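Local coordinates for protein phosphatidylinositol phosphate phosphatase (Schizosaccharomyces pombe, PDB 1I9Z) that removes the 5-phosphate from phosphatidylinositol 4,5-bisphosphate and soluble inositol polyphosphates through the catalytic domain of a synaptojanin-like protein, at residues Phe19-Asn33 / His306-Val320. Sequence-based numbering, arbitrary orientation.
Sequences FSEHKNVKIFVASYN and HRPIYATYEANIVKV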
ATOM      1  N   PHE A  19     -12.217 -16.665  22.440  1.00 47.13           N
ATOM      2  CA  PHE A  19     -12.255 -17.350  21.148  1.00 46.48           C
ATOM      3  C   PHE A  19     -11.441 -16.619  20.066  1.00 45.35           C
ATOM      4  O   PHE A  19     -11.634 -16.867  18.885  1.00 45.54           O
ATOM      5  CB  PHE A  19     -13.715 -17.536  20.693  1.00 45.63           C
ATOM      6  CG  PHE A  19     -14.521 -16.262  20.688  1.00 46.21           C
ATOM      7  CD1 PHE A  19     -14.474 -15.390  19.599  1.00 46.59           C
ATOM      8  CD2 PHE A  19     -15.317 -15.921  21.774  1.00 46.61           C
ATOM      9  CE1 PHE A  19     -15.212 -14.199  19.594  1.00 46.12           C
ATOM     10  CE2 PHE A  19     -16.061 -14.730  21.782  1.00 46.83           C
ATOM     11  CZ  PHE A  19     -16.006 -13.869  20.686  1.00 47.00           C
ATOM     12  N   SER A  20     -10.530 -15.746  20.499  1.00 44.12           N
ATOM     13  CA  SER A  20      -9.680 -14.950  19.621  1.00 43.53           C
ATOM     14  C   SER A  20      -8.259 -14.843  20.129  1.00 43.75           C
ATOM     15  O   SER A  20      -8.020 -14.758  21.341  1.00 43.22           O
ATOM     16  CB  SER A  20     -10.183 -13.509  19.518  1.00 42.23           C
ATOM     17  OG  SER A  20     -11.557 -13.460  19.301  1.00 42.09           O
ATOM     18  N   GLU A  21      -7.322 -14.804  19.183  1.00 43.38           N
ATOM     19  CA  GLU A  21      -5.898 -14.632  19.458  1.00 44.52           C
ATOM     20  C   GLU A  21      -5.501 -13.448  18.558  1.00 43.35           C
ATOM     21  O   GLU A  21      -5.952 -13.372  17.411  1.00 41.94           O
ATOM     22  CB  GLU A  21      -5.083 -15.851  19.026  1.00 46.51           C
ATOM     23  CG  GLU A  21      -5.340 -17.124  19.801  1.00 51.11           C
ATOM     24  CD  GLU A  21      -4.862 -18.367  19.039  1.00 52.75           C
ATOM     25  OE1 GLU A  21      -5.648 -18.934  18.244  1.00 52.64           O
ATOM     26  OE2 GLU A  21      -3.692 -18.770  19.226  1.00 55.18           O
ATOM     27  N   HIS A  22      -4.666 -12.550  19.076  1.00 42.61           N
ATOM     28  CA  HIS A  22      -4.206 -11.393  18.326  1.00 42.04           C
ATOM     29  C   HIS A  22      -2.703 -11.487  18.180  1.00 41.32           C
ATOM     30  O   HIS A  22      -2.027 -11.950  19.096  1.00 41.76           O
ATOM     31  CB  HIS A  22      -4.591 -10.091  19.026  1.00 43.35           C
ATOM     32  CG  HIS A  22      -6.054  -9.781  18.949  1.00 45.56           C
ATOM     33  ND1 HIS A  22      -7.005 -10.469  19.676  1.00 47.16           N
ATOM     34  CD2 HIS A  22      -6.730  -8.843  18.243  1.00 46.32           C
ATOM     35  CE1 HIS A  22      -8.200  -9.965  19.426  1.00 46.74           C
ATOM     36  NE2 HIS A  22      -8.061  -8.976  18.557  1.00 47.77           N
ATOM     37  N   LYS A  23      -2.203 -11.086  17.009  1.00 38.90           N
ATOM     38  CA  LYS A  23      -0.779 -11.106  16.667  1.00 37.14           C
ATOM     39  C   LYS A  23      -0.482  -9.804  15.834  1.00 34.80           C
ATOM     40  O   LYS A  23      -1.372  -9.286  15.183  1.00 32.23           O
ATOM     41  CB  LYS A  23      -0.489 -12.374  15.826  1.00 38.99           C
ATOM     42  CG  LYS A  23       0.908 -12.467  15.212  1.00 44.37           C
ATOM     43  CD  LYS A  23       1.234 -13.837  14.558  1.00 47.40           C
ATOM     44  CE  LYS A  23       2.207 -13.710  13.345  1.00 48.93           C
ATOM     45  NZ  LYS A  23       3.576 -13.138  13.622  1.00 50.44           N
ATOM     46  N   ASN A  24       0.732  -9.269  15.911  1.00 33.79           N
ATOM     47  CA  ASN A  24       1.109  -8.098  15.120  1.00 33.74           C
ATOM     48  C   ASN A  24       1.982  -8.642  13.970  1.00 31.75           C
ATOM     49  O   ASN A  24       2.879  -9.433  14.197  1.00 32.12           O
ATOM     50  CB  ASN A  24       1.938  -7.096  15.935  1.00 36.29           C
ATOM     51  CG  ASN A  24       1.145  -5.826  16.307  1.00 40.65           C
ATOM     52  OD1 ASN A  24      -0.105  -5.745  16.166  1.00 41.28           O
ATOM     53  ND2 ASN A  24       1.873  -4.820  16.801  1.00 43.62           N
ATOM     54  N   VAL A  25       1.687  -8.235  12.751  1.00 28.46           N
ATOM     55  CA  VAL A  25       2.475  -8.651  11.593  1.00 27.40           C
ATOM     56  C   VAL A  25       3.177  -7.375  11.076  1.00 26.08           C
ATOM     57  O   VAL A  25       2.516  -6.346  10.958  1.00 26.85           O
ATOM     58  CB  VAL A  25       1.531  -9.221  10.498  1.00 27.81           C
ATOM     59  CG1 VAL A  25       2.303  -9.437   9.172  1.00 28.62           C
ATOM     60  CG2 VAL A  25       0.925 -10.584  11.008  1.00 28.98           C
ATOM     61  N   LYS A  26       4.480  -7.447  10.789  1.00 24.93           N
ATOM     62  CA  LYS A  26       5.250  -6.296  10.268  1.00 24.92           C
ATOM     63  C   LYS A  26       5.176  -6.286   8.732  1.00 23.35           C
ATOM     64  O   LYS A  26       5.455  -7.304   8.091  1.00 21.57           O
ATOM     65  CB  LYS A  26       6.731  -6.409  10.656  1.00 26.83           C
ATOM     66  CG  LYS A  26       7.020  -6.312  12.172  1.00 33.43           C
ATOM     67  CD  LYS A  26       8.452  -6.804  12.430  1.00 38.50           C
ATOM     68  CE  LYS A  26       9.022  -6.394  13.831  1.00 43.24           C
ATOM     69  NZ  LYS A  26       9.949  -5.164  13.753  1.00 45.25           N
ATOM     70  N   ILE A  27       4.831  -5.138   8.159  1.00 20.69           N
ATOM     71  CA  ILE A  27       4.652  -5.039   6.715  1.00 21.06           C
ATOM     72  C   ILE A  27       5.500  -3.916   6.144  1.00 18.43           C
ATOM     73  O   ILE A  27       5.493  -2.795   6.658  1.00 19.17           O
ATOM     74  CB  ILE A  27       3.184  -4.769   6.365  1.00 23.03           C
ATOM     75  CG1 ILE A  27       2.304  -5.910   6.895  1.00 23.32           C
ATOM     76  CG2 ILE A  27       3.070  -4.617   4.817  1.00 21.93           C
ATOM     77  CD1 ILE A  27       0.760  -5.660   6.745  1.00 26.80           C
ATOM     78  N   PHE A  28       6.245  -4.218   5.104  1.00 16.66           N
ATOM     79  CA  PHE A  28       7.168  -3.251   4.475  1.00 16.81           C
ATOM     80  C   PHE A  28       6.612  -2.961   3.098  1.00 16.09           C
ATOM     81  O   PHE A  28       6.426  -3.901   2.296  1.00 14.82           O
ATOM     82  CB  PHE A  28       8.560  -3.879   4.319  1.00 16.80           C
ATOM     83  CG  PHE A  28       9.637  -2.892   3.894  1.00 18.39           C
ATOM     84  CD1 PHE A  28      10.491  -2.308   4.868  1.00 18.61           C
ATOM     85  CD2 PHE A  28       9.839  -2.553   2.533  1.00 17.64           C
ATOM     86  CE1 PHE A  28      11.510  -1.417   4.512  1.00 18.01           C
ATOM     87  CE2 PHE A  28      10.864  -1.647   2.145  1.00 17.52           C
ATOM     88  CZ  PHE A  28      11.714  -1.063   3.169  1.00 18.06           C
ATOM     89  N   VAL A  29       6.310  -1.702   2.816  1.00 14.11           N
ATOM     90  CA  VAL A  29       5.715  -1.306   1.556  1.00 14.09           C
ATOM     91  C   VAL A  29       6.713  -0.438   0.834  1.00 16.09           C
ATOM     92  O   VAL A  29       7.220   0.531   1.384  1.00 17.70           O
ATOM     93  CB  VAL A  29       4.374  -0.531   1.748  1.00 16.14           C
ATOM     94  CG1 VAL A  29       3.804  -0.034   0.352  1.00 16.84           C
ATOM     95  CG2 VAL A  29       3.362  -1.402   2.430  1.00 14.58           C
ATOM     96  N   ALA A  30       7.005  -0.825  -0.394  1.00 15.27           N
ATOM     97  CA  ALA A  30       8.011  -0.180  -1.203  1.00 15.10           C
ATOM     98  C   ALA A  30       7.495   0.172  -2.590  1.00 13.71           C
ATOM     99  O   ALA A  30       6.875  -0.651  -3.247  1.00 14.26           O
ATOM    100  CB  ALA A  30       9.262  -1.174  -1.357  1.00 14.13           C
ATOM    101  N   SER A  31       7.861   1.368  -3.049  1.00 12.18           N
ATOM    102  CA  SER A  31       7.432   1.886  -4.341  1.00 13.39           C
ATOM    103  C   SER A  31       8.590   2.499  -5.144  1.00 13.37           C
ATOM    104  O   SER A  31       9.445   3.246  -4.587  1.00 12.94           O
ATOM    105  CB  SER A  31       6.315   2.949  -4.136  1.00 12.98           C
ATOM    106  OG  SER A  31       5.691   3.174  -5.372  1.00 15.68           O
ATOM    107  N   TYR A  32       8.604   2.238  -6.456  1.00 14.00           N
ATOM    108  CA  TYR A  32       9.646   2.774  -7.312  1.00 12.94           C
ATOM    109  C   TYR A  32       9.232   2.975  -8.757  1.00 14.50           C
ATOM    110  O   TYR A  32       8.849   2.010  -9.423  1.00 15.21           O
ATOM    111  CB  TYR A  32      10.864   1.822  -7.248  1.00 13.81           C
ATOM    112  CG  TYR A  32      12.225   2.371  -7.675  1.00 13.94           C
ATOM    113  CD1 TYR A  32      12.425   3.697  -8.088  1.00 15.76           C
ATOM    114  CD2 TYR A  32      13.365   1.539  -7.586  1.00 18.74           C
ATOM    115  CE1 TYR A  32      13.751   4.169  -8.423  1.00 16.43           C
ATOM    116  CE2 TYR A  32      14.626   1.995  -7.902  1.00 17.50           C
ATOM    117  CZ  TYR A  32      14.813   3.295  -8.322  1.00 18.02           C
ATOM    118  OH  TYR A  32      16.090   3.728  -8.695  1.00 18.77           O
ATOM    119  N   ASN A  33       9.199   4.224  -9.228  1.00 11.53           N
ATOM    120  CA  ASN A  33       8.955   4.498 -10.642  1.00 13.63           C
ATOM    121  C   ASN A  33      10.384   4.385 -11.231  1.00 14.92           C
ATOM    122  O   ASN A  33      11.263   5.227 -10.990  1.00 15.77           O
ATOM    123  CB  ASN A  33       8.474   5.950 -10.909  1.00 14.01           C
ATOM    124  CG  ASN A  33       8.292   6.192 -12.359  1.00 14.87           C
ATOM    125  OD1 ASN A  33       9.169   5.838 -13.162  1.00 16.01           O
ATOM    126  ND2 ASN A  33       7.165   6.833 -12.754  1.00 15.29           N
ATOM    127  N   HIS A 306      13.267   9.195 -10.659  1.00 15.44           N
ATOM    128  CA  HIS A 306      12.562   9.271  -9.365  1.00 14.42           C
ATOM    129  C   HIS A 306      13.387   8.562  -8.303  1.00 17.26           C
ATOM    130  O   HIS A 306      14.140   7.620  -8.610  1.00 15.06           O
ATOM    131  CB  HIS A 306      11.237   8.489  -9.333  1.00 13.59           C
ATOM    132  CG  HIS A 306      10.173   9.066 -10.196  1.00 11.08           C
ATOM    133  ND1 HIS A 306       8.938   9.454  -9.703  1.00 13.82           N
ATOM    134  CD2 HIS A 306      10.120   9.236 -11.534  1.00 13.97           C
ATOM    135  CE1 HIS A 306       8.166   9.828 -10.717  1.00 12.78           C
ATOM    136  NE2 HIS A 306       8.863   9.702 -11.842  1.00 15.74           N
ATOM    137  N   ARG A 307      13.257   8.991  -7.049  1.00 15.84           N
ATOM    138  CA  ARG A 307      13.829   8.187  -5.935  1.00 14.07           C
ATOM    139  C   ARG A 307      12.771   7.233  -5.483  1.00 14.13           C
ATOM    140  O   ARG A 307      11.570   7.551  -5.574  1.00 12.84           O
ATOM    141  CB  ARG A 307      14.139   9.019  -4.694  1.00 12.68           C
ATOM    142  CG  ARG A 307      15.230  10.046  -4.945  1.00 13.18           C
ATOM    143  CD  ARG A 307      16.695   9.356  -4.707  1.00 13.97           C
ATOM    144  NE  ARG A 307      17.638  10.413  -5.012  1.00 15.39           N
ATOM    145  CZ  ARG A 307      18.152  10.683  -6.202  1.00 18.49           C
ATOM    146  NH1 ARG A 307      17.920   9.928  -7.295  1.00 16.00           N
ATOM    147  NH2 ARG A 307      18.759  11.876  -6.365  1.00 18.66           N
ATOM    148  N   PRO A 308      13.162   6.026  -5.027  1.00 14.41           N
ATOM    149  CA  PRO A 308      12.236   5.029  -4.523  1.00 16.00           C
ATOM    150  C   PRO A 308      11.854   5.470  -3.099  1.00 15.28           C
ATOM    151  O   PRO A 308      12.584   6.301  -2.468  1.00 15.69           O
ATOM    152  CB  PRO A 308      13.063   3.696  -4.514  1.00 16.24           C
ATOM    153  CG  PRO A 308      14.492   4.161  -4.415  1.00 18.93           C
ATOM    154  CD  PRO A 308      14.581   5.589  -4.977  1.00 15.19           C
ATOM    155  N   ILE A 309      10.721   4.963  -2.603  1.00 14.98           N
ATOM    156  CA  ILE A 309      10.278   5.291  -1.233  1.00 14.03           C
ATOM    157  C   ILE A 309       9.781   4.012  -0.541  1.00 14.93           C
ATOM    158  O   ILE A 309       9.628   2.941  -1.181  1.00 14.52           O
ATOM    159  CB  ILE A 309       9.095   6.307  -1.228  1.00 13.98           C
ATOM    160  CG1 ILE A 309       7.924   5.763  -2.046  1.00 14.34           C
ATOM    161  CG2 ILE A 309       9.549   7.629  -1.829  1.00 14.87           C
ATOM    162  CD1 ILE A 309       6.569   6.556  -1.844  1.00 13.66           C
ATOM    163  N   TYR A 310       9.609   4.074   0.777  1.00 15.52           N
ATOM    164  CA  TYR A 310       9.028   2.944   1.481  1.00 14.37           C
ATOM    165  C   TYR A 310       8.279   3.442   2.710  1.00 16.44           C
ATOM    166  O   TYR A 310       8.485   4.594   3.160  1.00 16.76           O
ATOM    167  CB  TYR A 310      10.087   1.887   1.903  1.00 14.40           C
ATOM    168  CG  TYR A 310      11.013   2.375   3.012  1.00 15.24           C
ATOM    169  CD1 TYR A 310      10.674   2.173   4.356  1.00 16.84           C
ATOM    170  CD2 TYR A 310      12.145   3.094   2.715  1.00 15.86           C
ATOM    171  CE1 TYR A 310      11.477   2.673   5.394  1.00 17.90           C
ATOM    172  CE2 TYR A 310      12.951   3.643   3.752  1.00 18.56           C
ATOM    173  CZ  TYR A 310      12.619   3.417   5.059  1.00 20.00           C
ATOM    174  OH  TYR A 310      13.450   3.879   6.065  1.00 20.00           O
ATOM    175  N   ALA A 311       7.430   2.576   3.258  1.00 15.01           N
ATOM    176  CA  ALA A 311       6.726   2.884   4.492  1.00 16.59           C
ATOM    177  C   ALA A 311       6.684   1.560   5.247  1.00 19.36           C
ATOM    178  O   ALA A 311       6.672   0.474   4.608  1.00 18.74           O
ATOM    179  CB  ALA A 311       5.268   3.390   4.193  1.00 12.99           C
ATOM    180  N   THR A 312       6.678   1.627   6.595  1.00 18.47           N
ATOM    181  CA  THR A 312       6.562   0.404   7.383  1.00 18.71           C
ATOM    182  C   THR A 312       5.322   0.481   8.285  1.00 20.05           C
ATOM    183  O   THR A 312       4.890   1.583   8.711  1.00 20.06           O
ATOM    184  CB  THR A 312       7.812   0.170   8.252  1.00 19.23           C
ATOM    185  OG1 THR A 312       8.070   1.343   9.038  1.00 20.65           O
ATOM    186  CG2 THR A 312       8.996  -0.123   7.391  1.00 21.90           C
ATOM    187  N   TYR A 313       4.749  -0.677   8.562  1.00 19.45           N
ATOM    188  CA  TYR A 313       3.551  -0.769   9.410  1.00 21.01           C
ATOM    189  C   TYR A 313       3.561  -2.008  10.290  1.00 22.72           C
ATOM    190  O   TYR A 313       4.274  -2.996  10.014  1.00 22.65           O
ATOM    191  CB  TYR A 313       2.286  -0.916   8.571  1.00 19.08           C
ATOM    192  CG  TYR A 313       2.071   0.175   7.556  1.00 21.06           C
ATOM    193  CD1 TYR A 313       2.525   0.052   6.237  1.00 19.31           C
ATOM    194  CD2 TYR A 313       1.445   1.354   7.937  1.00 18.27           C
ATOM    195  CE1 TYR A 313       2.365   1.106   5.300  1.00 21.11           C
ATOM    196  CE2 TYR A 313       1.270   2.429   7.021  1.00 20.52           C
ATOM    197  CZ  TYR A 313       1.744   2.292   5.698  1.00 21.33           C
ATOM    198  OH  TYR A 313       1.579   3.294   4.803  1.00 20.53           O
ATOM    199  N   GLU A 314       2.777  -1.927  11.364  1.00 24.11           N
ATOM    200  CA  GLU A 314       2.525  -3.086  12.198  1.00 26.97           C
ATOM    201  C   GLU A 314       1.058  -3.276  11.967  1.00 27.80           C
ATOM    202  O   GLU A 314       0.311  -2.303  12.004  1.00 29.05           O
ATOM    203  CB  GLU A 314       2.771  -2.825  13.674  1.00 29.76           C
ATOM    204  CG  GLU A 314       4.215  -2.977  14.048  1.00 34.65           C
ATOM    205  CD  GLU A 314       4.405  -2.888  15.555  1.00 38.97           C
ATOM    206  OE1 GLU A 314       4.119  -1.817  16.148  1.00 41.02           O
ATOM    207  OE2 GLU A 314       4.826  -3.904  16.130  1.00 42.57           O
ATOM    208  N   ALA A 315       0.626  -4.518  11.739  1.00 26.17           N
ATOM    209  CA  ALA A 315      -0.774  -4.769  11.467  1.00 25.36           C
ATOM    210  C   ALA A 315      -1.247  -5.824  12.453  1.00 26.21           C
ATOM    211  O   ALA A 315      -0.686  -6.926  12.501  1.00 24.16           O
ATOM    212  CB  ALA A 315      -0.950  -5.285  10.025  1.00 26.57           C
ATOM    213  N   ASN A 316      -2.229  -5.446  13.272  1.00 25.85           N
ATOM    214  CA  ASN A 316      -2.784  -6.350  14.243  1.00 27.17           C
ATOM    215  C   ASN A 316      -3.714  -7.289  13.517  1.00 26.25           C
ATOM    216  O   ASN A 316      -4.636  -6.857  12.825  1.00 26.58           O
ATOM    217  CB  ASN A 316      -3.556  -5.590  15.326  1.00 30.22           C
ATOM    218  CG  ASN A 316      -4.029  -6.539  16.434  1.00 34.78           C
ATOM    219  OD1 ASN A 316      -5.195  -6.938  16.481  1.00 36.95           O
ATOM    220  ND2 ASN A 316      -3.097  -6.947  17.295  1.00 36.84           N
ATOM    221  N   ILE A 317      -3.456  -8.573  13.709  1.00 26.22           N
ATOM    222  CA  ILE A 317      -4.164  -9.691  13.090  1.00 29.42           C
ATOM    223  C   ILE A 317      -4.976 -10.447  14.137  1.00 28.88           C
ATOM    224  O   ILE A 317      -4.547 -10.554  15.272  1.00 29.86           O
ATOM    225  CB  ILE A 317      -3.079 -10.676  12.429  1.00 30.63           C
ATOM    226  CG1 ILE A 317      -3.024 -10.385  10.939  1.00 33.58           C
ATOM    227  CG2 ILE A 317      -3.351 -12.209  12.687  1.00 32.23           C
ATOM    228  CD1 ILE A 317      -3.048  -8.976  10.631  1.00 32.85           C
ATOM    229  N   VAL A 318      -6.130 -10.957  13.744  1.00 28.94           N
ATOM    230  CA  VAL A 318      -6.941 -11.738  14.682  1.00 30.60           C
ATOM    231  C   VAL A 318      -7.249 -13.108  14.120  1.00 29.35           C
ATOM    232  O   VAL A 318      -7.617 -13.235  12.963  1.00 26.45           O
ATOM    233  CB  VAL A 318      -8.283 -11.054  14.986  1.00 31.18           C
ATOM    234  CG1 VAL A 318      -9.050 -11.828  16.086  1.00 33.81           C
ATOM    235  CG2 VAL A 318      -8.016  -9.608  15.408  1.00 34.95           C
ATOM    236  N   LYS A 319      -7.103 -14.134  14.947  1.00 29.97           N
ATOM    237  CA  LYS A 319      -7.446 -15.470  14.522  1.00 30.83           C
ATOM    238  C   LYS A 319      -8.600 -15.894  15.454  1.00 32.55           C
ATOM    239  O   LYS A 319      -8.423 -15.998  16.677  1.00 32.03           O
ATOM    240  CB  LYS A 319      -6.250 -16.400  14.674  1.00 31.63           C
ATOM    241  CG  LYS A 319      -6.605 -17.839  14.326  1.00 33.15           C
ATOM    242  CD  LYS A 319      -5.391 -18.736  14.574  1.00 35.31           C
ATOM    243  CE  LYS A 319      -5.658 -20.222  14.298  1.00 36.19           C
ATOM    244  NZ  LYS A 319      -4.363 -20.972  14.394  1.00 39.70           N
ATOM    245  N   VAL A 320      -9.763 -16.119  14.861  1.00 33.50           N
ATOM    246  CA  VAL A 320     -10.976 -16.481  15.583  1.00 35.82           C
ATOM    247  C   VAL A 320     -11.281 -17.976  15.505  1.00 37.71           C
ATOM    248  O   VAL A 320     -11.296 -18.532  14.427  1.00 38.16           O
ATOM    249  CB  VAL A 320     -12.196 -15.747  14.993  1.00 36.57           C
ATOM    250  CG1 VAL A 320     -13.461 -16.080  15.804  1.00 36.72           C
ATOM    251  CG2 VAL A 320     -11.952 -14.220  14.988  1.00 36.93           C
TER
HETATM  252  O   HOH W   1      -8.267 -18.347  17.885  1.00 40.96           O
HETATM  253  O   HOH W   2       1.595  -1.809  16.995  1.00 49.20           O
HETATM  254  O   HOH W   3      16.400   6.363  -8.760  1.00 16.15           O
HETATM  255  O   HOH W   4       9.746   6.221  -7.190  1.00 13.30           O
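Asn33 lays its CB over the centre of the His306 imidazole, 3.6 Å from the ring centroid, where the antiparallel strands 20-33 and 309-320 run out at the active site. With CG anti to the backbone N (chi1 178°), the amide of Asn33 continues across the same ring toward NE2; its ND2 is bonded to Asp207, while His306 ND1 is held by Asp283. Next to this pair, CB of Pro308 sits over one face of the Tyr32 ring, 3.6 Å from its centroid, and water 3 lies in the ring plane at the hydroxyl edge, joining Tyr32 OH to His306 O. Replacing Tyr32 by an alanine is likely to leave Pro308 without its aromatic platform and water 3 without one of its anchors. Six pairs of backbone hydrogen bonds, from Glu21 with Lys319 to Ser31 with Ile309, join two neighbouring inner strands of one sheet of the DNase I-like fold, flanked by 57-63 and 292-298. They bring an early and a late part of the chain together, with calcium near Asn33 and inositol bisphosphate near His306. On the face carrying Phe28 and Tyr310, these rings are nearly parallel (9°) but slid apart, with Phe28 CZ 3.5 Å from Tyr310 CG; Leu47 and Pro49 add to this cluster. On the opposite face the middle of the pair is apolar: Ile27 CD1 meets Ala315 CB at 3.7 Å, and Val29 CG2 abuts the edge of the Tyr313 ring. Farther from the site, Asn24 ND2 makes a weak 3.2 Å bond to Glu314 OE2, the amide and carboxylate planes 69° apart, and water 2 bridges ND2 to OE1. Beyond it, Val318 CG1 covers a face of the His22 ring, 4.1 Å from the centroid.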